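Local atomic coordinates of ArsR family transcriptional regulator (Staphylococcus aureus, PDB entry 6CDB), a protein that binds zinc and probably DNA, acting as a metal-responsive transcriptional repressor of the ArsR family. Residues A[38-41]-A[42-46]; A[49-52]-A[53-57]. The protein carries 1 engineered substitution. One frame throughout, in Å; residues are numbered along the deposited sequence.

Contact 1. Residues A[38-41]-A[42-46]; sequences SEAS and VGHIS
Ser41 and His44 meet through a side-chain-to-backbone hydrogen bond: Ser41 OG accepts from His44 N at 3.2 Å, with an N-H...O angle of 159°. The serine hydroxyl lies between its own backbone N and carbonyl carbon (chi1 65°), which swings OG forward over the first turn of the helix. It also rests 3.5 Å from His44 CB, so the capping oxygen sits against the base of the imidazole side chain. One residue further on, Ile45 N donates to Ser41 O at 2.9 Å in a nearly straight bond, the first i to i+4 bond of helix 42-49. Each oxygen of Ser41 thus accepts from an amide of the opening turn.

This is a serine N-cap, and it starts the first helix of the helix-turn-helix unit in a winged-helix fold of the ArsR family. Serine suits the position because its short hydroxyl can stand in for the carbonyl that a preceding helical turn would have supplied.

Beside the cap, His44 ND1 lies 3.4 Å from Ala40 CB, the ring approaching obliquely, and ND1 is buried here without a polar partner. Ile45 CG1 lies 3.9 Å from the same methyl, forming a small hydrophobic staple across the N-cap. Placed beside its own backbone N (chi1 -62°), CG1 also passes 3.1 Å from Ser41 O, and CD1 continues the extended chain. A methyl is enough to touch both His44 and Ile45 while Ala40 also meets Leu34 of helix 26-37.

Further out, backbone bonds with Tyr80 hold Ala40 at the edge of the antiparallel sheet. Ile45 inserts between Ile31, Leu34 and Leu35 of helix 26-37 and Val56 of helix 53-65, while Val42 leans on Tyr80 and Leu60.

Contact 2. Residues A[49-52]-A[53-57]; sequences LNLS and QSNVS
The hydroxyl of Ser52 points at the backbone of Asn55, making Ser52 the N-cap of helix 53-65, the second helix of the helix-turn-helix and, as in other ArsR proteins, probably the DNA-recognition helix. Ser52 OG accepts from Asn55 N at 3.1 Å, and a chi1 of 76° turns it over the helix end to do so. Ser52 OG also lies 3.3 Å from Asn55 CB, at the root of that side chain. The asparagine CG stands opposite the backbone N across CA-CB (chi1 -172°), and its amide oxygen OD1 is hydrogen-bonded to NE2 of Gln59, one turn along.

Next to the cap, Leu51 and Val56 form the hydrophobic staple that accompanies it. The CG2 branch of Val56, beside its backbone N, reaches back to Leu51 CB at 3.8 Å, and the rest of the leucine reaches Asn27 and Arg30 of helix 26-37. Val56 suits this place because one branch can serve the turn while the residue also packs on Ile45 of helix 42-49.

Serine is apt at an exposed cap, being small, polar and able to accept from an amide that begins a helix. Under the cap, Val56 N donates to Ser52 O at 3.0 Å with an N-H...O angle of 176°, and Val56 CG2 lies 3.3 Å from Ser52 O.

In the fold
Contacts 1 and 2 use the same device, a serine N-cap accompanied by a hydrophobic staple, at the starts of the two successive helices of the helix-turn-helix. Their surroundings differ. Contact 1 is partly buried: it joins the sheet edge to helix 42-49 and pairs alanine and isoleucine against helix 26-37. Contact 2 lies at the surface, where polar residues dominate and Val56 is the buried member. The two touch directly: Ser46 OG probably hydrogen-bonds Leu51 O at 2.7 Å, tying the first helix to the turn, and Ile45 CG2 packs on Val56 CG1 at 3.7 Å, between the helices.

Contact 1. Residues A[38-41]-A[42-46]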
ATOM      1  N   SER A  38      -2.652 -18.326   1.991  1.00 35.97           N
ATOM      2  CA  SER A  38      -3.236 -19.382   1.178  1.00 38.51           C
ATOM      3  C   SER A  38      -4.528 -18.915   0.519  1.00 38.60           C
ATOM      4  O   SER A  38      -5.328 -18.205   1.137  1.00 36.91           O
ATOM      5  CB  SER A  38      -3.522 -20.626   2.020  1.00 42.28           C
ATOM      6  OG  SER A  38      -4.475 -21.426   1.360  1.00 44.76           O
ATOM      7  N   GLU A  39      -4.737 -19.347  -0.726  1.00 37.55           N
ATOM      8  CA  GLU A  39      -5.997 -19.070  -1.404  1.00 38.98           C
ATOM      9  C   GLU A  39      -7.147 -19.727  -0.649  1.00 36.30           C
ATOM     10  O   GLU A  39      -6.969 -20.726   0.050  1.00 38.21           O
ATOM     11  CB  GLU A  39      -5.956 -19.583  -2.840  1.00 40.56           C
ATOM     12  CG  GLU A  39      -5.957 -21.103  -2.922  1.00 43.56           C
ATOM     13  CD  GLU A  39      -5.918 -21.616  -4.347  1.00 49.83           C
ATOM     14  OE1 GLU A  39      -5.691 -20.811  -5.277  1.00 52.49           O
ATOM     15  OE2 GLU A  39      -6.118 -22.832  -4.535  1.00 57.03           O
ATOM     16  N   ALA A  40      -8.342 -19.155  -0.779  1.00 36.54           N
ATOM     17  CA  ALA A  40      -9.453 -19.612   0.047  1.00 34.91           C
ATOM     18  C   ALA A  40     -10.776 -19.176  -0.565  1.00 36.45           C
ATOM     19  O   ALA A  40     -10.833 -18.270  -1.405  1.00 32.95           O
ATOM     20  CB  ALA A  40      -9.335 -19.081   1.481  1.00 36.07           C
ATOM     21  N   SER A  41     -11.841 -19.837  -0.117  1.00 36.12           N
ATOM     22  CA  SER A  41     -13.208 -19.519  -0.486  1.00 33.51           C
ATOM     23  C   SER A  41     -13.757 -18.453   0.448  1.00 32.47           C
ATOM     24  O   SER A  41     -13.187 -18.165   1.498  1.00 31.50           O
ATOM     25  CB  SER A  41     -14.085 -20.768  -0.407  1.00 39.63           C
ATOM     26  OG  SER A  41     -14.176 -21.211   0.939  1.00 36.05           O
ATOM     27  N   VAL A  42     -14.903 -17.884   0.066  1.00 32.62           N
ATOM     28  CA  VAL A  42     -15.571 -16.909   0.930  1.00 35.56           C
ATOM     29  C   VAL A  42     -15.953 -17.537   2.265  1.00 36.50           C
ATOM     30  O   VAL A  42     -15.776 -16.925   3.325  1.00 35.04           O
ATOM     31  CB  VAL A  42     -16.801 -16.306   0.226  1.00 34.95           C
ATOM     32  CG1 VAL A  42     -17.646 -15.494   1.229  1.00 36.36           C
ATOM     33  CG2 VAL A  42     -16.356 -15.422  -0.945  1.00 36.41           C
ATOM     34  N   GLY A  43     -16.497 -18.756   2.239  1.00 37.89           N
ATOM     35  CA  GLY A  43     -16.866 -19.414   3.485  1.00 37.06           C
ATOM     36  C   GLY A  43     -15.683 -19.610   4.414  1.00 33.19           C
ATOM     37  O   GLY A  43     -15.783 -19.388   5.624  1.00 32.61           O
ATOM     38  N   HIS A  44     -14.536 -19.990   3.858  1.00 33.26           N
ATOM     39  CA  HIS A  44     -13.358 -20.191   4.692  1.00 35.31           C
ATOM     40  C   HIS A  44     -12.817 -18.872   5.233  1.00 36.10           C
ATOM     41  O   HIS A  44     -12.431 -18.792   6.407  1.00 32.82           O
ATOM     42  CB  HIS A  44     -12.275 -20.923   3.907  1.00 37.08           C
ATOM     43  CG  HIS A  44     -11.020 -21.137   4.691  1.00 43.24           C
ATOM     44  ND1 HIS A  44      -9.910 -20.331   4.555  1.00 41.25           N
ATOM     45  CD2 HIS A  44     -10.708 -22.049   5.645  1.00 44.50           C
ATOM     46  CE1 HIS A  44      -8.963 -20.745   5.379  1.00 43.28           C
ATOM     47  NE2 HIS A  44      -9.421 -21.787   6.050  1.00 48.03           N
ATOM     48  N   ILE A  45     -12.763 -17.832   4.395  1.00 33.45           N
ATOM     49  CA  ILE A  45     -12.314 -16.520   4.863  1.00 31.91           C
ATOM     50  C   ILE A  45     -13.211 -16.038   5.989  1.00 32.00           C
ATOM     51  O   ILE A  45     -12.743 -15.623   7.058  1.00 31.72           O
ATOM     52  CB  ILE A  45     -12.303 -15.511   3.700  1.00 34.87           C
ATOM     53  CG1 ILE A  45     -11.321 -15.944   2.601  1.00 31.82           C
ATOM     54  CG2 ILE A  45     -11.986 -14.095   4.221  1.00 29.26           C
ATOM     55  CD1 ILE A  45     -11.518 -15.211   1.278  1.00 30.73           C
ATOM     56  N   SER A  46     -14.524 -16.099   5.756  1.00 33.56           N
ATOM     57  CA  SER A  46     -15.509 -15.675   6.740  1.00 31.13           C
ATOM     58  C   SER A  46     -15.321 -16.417   8.058  1.00 33.59           C
ATOM     59  O   SER A  46     -15.237 -15.797   9.127  1.00 32.56           O
ATOM     60  CB  SER A  46     -16.902 -15.906   6.166  1.00 29.85           C
ATOM     61  OG  SER A  46     -17.813 -16.212   7.199  1.00 37.25           O
TER

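Contact 2. Residues A[49-52]-A[53-57]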
ATOM      1  N   LEU A  49     -11.774 -15.507   9.806  1.00 31.13           N
ATOM      2  CA  LEU A  49     -11.645 -14.148  10.336  1.00 31.64           C
ATOM      3  C   LEU A  49     -12.809 -13.733  11.233  1.00 29.25           C
ATOM      4  O   LEU A  49     -12.752 -12.661  11.835  1.00 32.94           O
ATOM      5  CB  LEU A  49     -11.499 -13.135   9.182  1.00 29.31           C
ATOM      6  CG  LEU A  49     -10.316 -13.402   8.249  1.00 30.47           C
ATOM      7  CD1 LEU A  49     -10.277 -12.402   7.096  1.00 30.01           C
ATOM      8  CD2 LEU A  49      -9.003 -13.374   9.029  1.00 31.19           C
ATOM      9  N   ASN A  50     -13.842 -14.560  11.353  1.00 33.86           N
ATOM     10  CA  ASN A  50     -15.054 -14.212  12.096  1.00 34.39           C
ATOM     11  C   ASN A  50     -15.689 -12.945  11.524  1.00 34.07           C
ATOM     12  O   ASN A  50     -15.948 -11.960  12.227  1.00 32.03           O
ATOM     13  CB  ASN A  50     -14.786 -14.079  13.597  1.00 36.36           C
ATOM     14  CG  ASN A  50     -16.063 -14.168  14.415  1.00 36.94           C
ATOM     15  OD1 ASN A  50     -16.372 -13.292  15.223  1.00 40.45           O
ATOM     16  ND2 ASN A  50     -16.829 -15.220  14.177  1.00 38.55           N
ATOM     17  N   LEU A  51     -15.934 -12.988  10.218  1.00 32.83           N
ATOM     18  CA  LEU A  51     -16.634 -11.961   9.469  1.00 30.88           C
ATOM     19  C   LEU A  51     -17.772 -12.635   8.719  1.00 30.53           C
ATOM     20  O   LEU A  51     -17.659 -13.799   8.326  1.00 34.39           O
ATOM     21  CB  LEU A  51     -15.682 -11.245   8.485  1.00 29.46           C
ATOM     22  CG  LEU A  51     -14.472 -10.574   9.143  1.00 31.08           C
ATOM     23  CD1 LEU A  51     -13.431 -10.113   8.112  1.00 28.93           C
ATOM     24  CD2 LEU A  51     -14.959  -9.397  10.022  1.00 28.64           C
ATOM     25  N   SER A  52     -18.880 -11.930   8.545  1.00 30.99           N
ATOM     26  CA  SER A  52     -19.999 -12.546   7.851  1.00 32.71           C
ATOM     27  C   SER A  52     -19.647 -12.789   6.386  1.00 35.56           C
ATOM     28  O   SER A  52     -18.777 -12.133   5.811  1.00 33.99           O
ATOM     29  CB  SER A  52     -21.246 -11.669   7.956  1.00 33.69           C
ATOM     30  OG  SER A  52     -21.163 -10.566   7.082  1.00 32.61           O
ATOM     31  N   GLN A  53     -20.325 -13.767   5.778  1.00 35.45           N
ATOM     32  CA  GLN A  53     -20.085 -14.032   4.363  1.00 35.92           C
ATOM     33  C   GLN A  53     -20.494 -12.844   3.499  1.00 36.99           C
ATOM     34  O   GLN A  53     -19.820 -12.531   2.514  1.00 34.29           O
ATOM     35  CB  GLN A  53     -20.813 -15.305   3.922  1.00 34.36           C
ATOM     36  CG  GLN A  53     -20.280 -16.571   4.590  1.00 41.03           C
ATOM     37  CD  GLN A  53     -20.469 -17.826   3.745  1.00 45.29           C
ATOM     38  OE1 GLN A  53     -20.573 -17.761   2.516  1.00 50.35           O
ATOM     39  NE2 GLN A  53     -20.503 -18.978   4.406  1.00 44.94           N
ATOM     40  N   SER A  54     -21.604 -12.179   3.849  1.00 37.57           N
ATOM     41  CA  SER A  54     -22.017 -10.956   3.160  1.00 38.85           C
ATOM     42  C   SER A  54     -20.886  -9.939   3.099  1.00 34.08           C
ATOM     43  O   SER A  54     -20.558  -9.405   2.033  1.00 36.04           O
ATOM     44  CB  SER A  54     -23.222 -10.335   3.874  1.00 37.04           C
ATOM     45  OG  SER A  54     -24.401 -11.046   3.590  1.00 42.79           O
ATOM     46  N   ASN A  55     -20.308  -9.641   4.261  1.00 34.02           N
ATOM     47  CA  ASN A  55     -19.266  -8.634   4.368  1.00 34.87           C
ATOM     48  C   ASN A  55     -18.025  -9.043   3.574  1.00 35.79           C
ATOM     49  O   ASN A  55     -17.500  -8.261   2.778  1.00 31.73           O
ATOM     50  CB  ASN A  55     -18.940  -8.421   5.849  1.00 32.70           C
ATOM     51  CG  ASN A  55     -18.001  -7.266   6.076  1.00 31.70           C
ATOM     52  OD1 ASN A  55     -17.842  -6.413   5.204  1.00 36.71           O
ATOM     53  ND2 ASN A  55     -17.363  -7.230   7.248  1.00 26.61           N
ATOM     54  N   VAL A  56     -17.551 -10.278   3.773  1.00 34.68           N
ATOM     55  CA  VAL A  56     -16.389 -10.764   3.025  1.00 33.92           C
ATOM     56  C   VAL A  56     -16.627 -10.616   1.528  1.00 35.42           C
ATOM     57  O   VAL A  56     -15.772 -10.110   0.788  1.00 36.16           O
ATOM     58  CB  VAL A  56     -16.080 -12.228   3.398  1.00 32.94           C
ATOM     59  CG1 VAL A  56     -14.993 -12.780   2.488  1.00 32.64           C
ATOM     60  CG2 VAL A  56     -15.673 -12.348   4.869  1.00 30.05           C
ATOM     61  N   SER A  57     -17.806 -11.043   1.065  1.00 35.62           N
ATOM     62  CA  SER A  57     -18.130 -10.950  -0.355  1.00 36.63           C
ATOM     63  C   SER A  57     -18.104  -9.508  -0.841  1.00 37.44           C
ATOM     64  O   SER A  57     -17.585  -9.227  -1.923  1.00 35.71           O
ATOM     65  CB  SER A  57     -19.498 -11.576  -0.626  1.00 38.81           C
ATOM     66  OG  SER A  57     -19.383 -12.983  -0.758  1.00 42.89           O
TER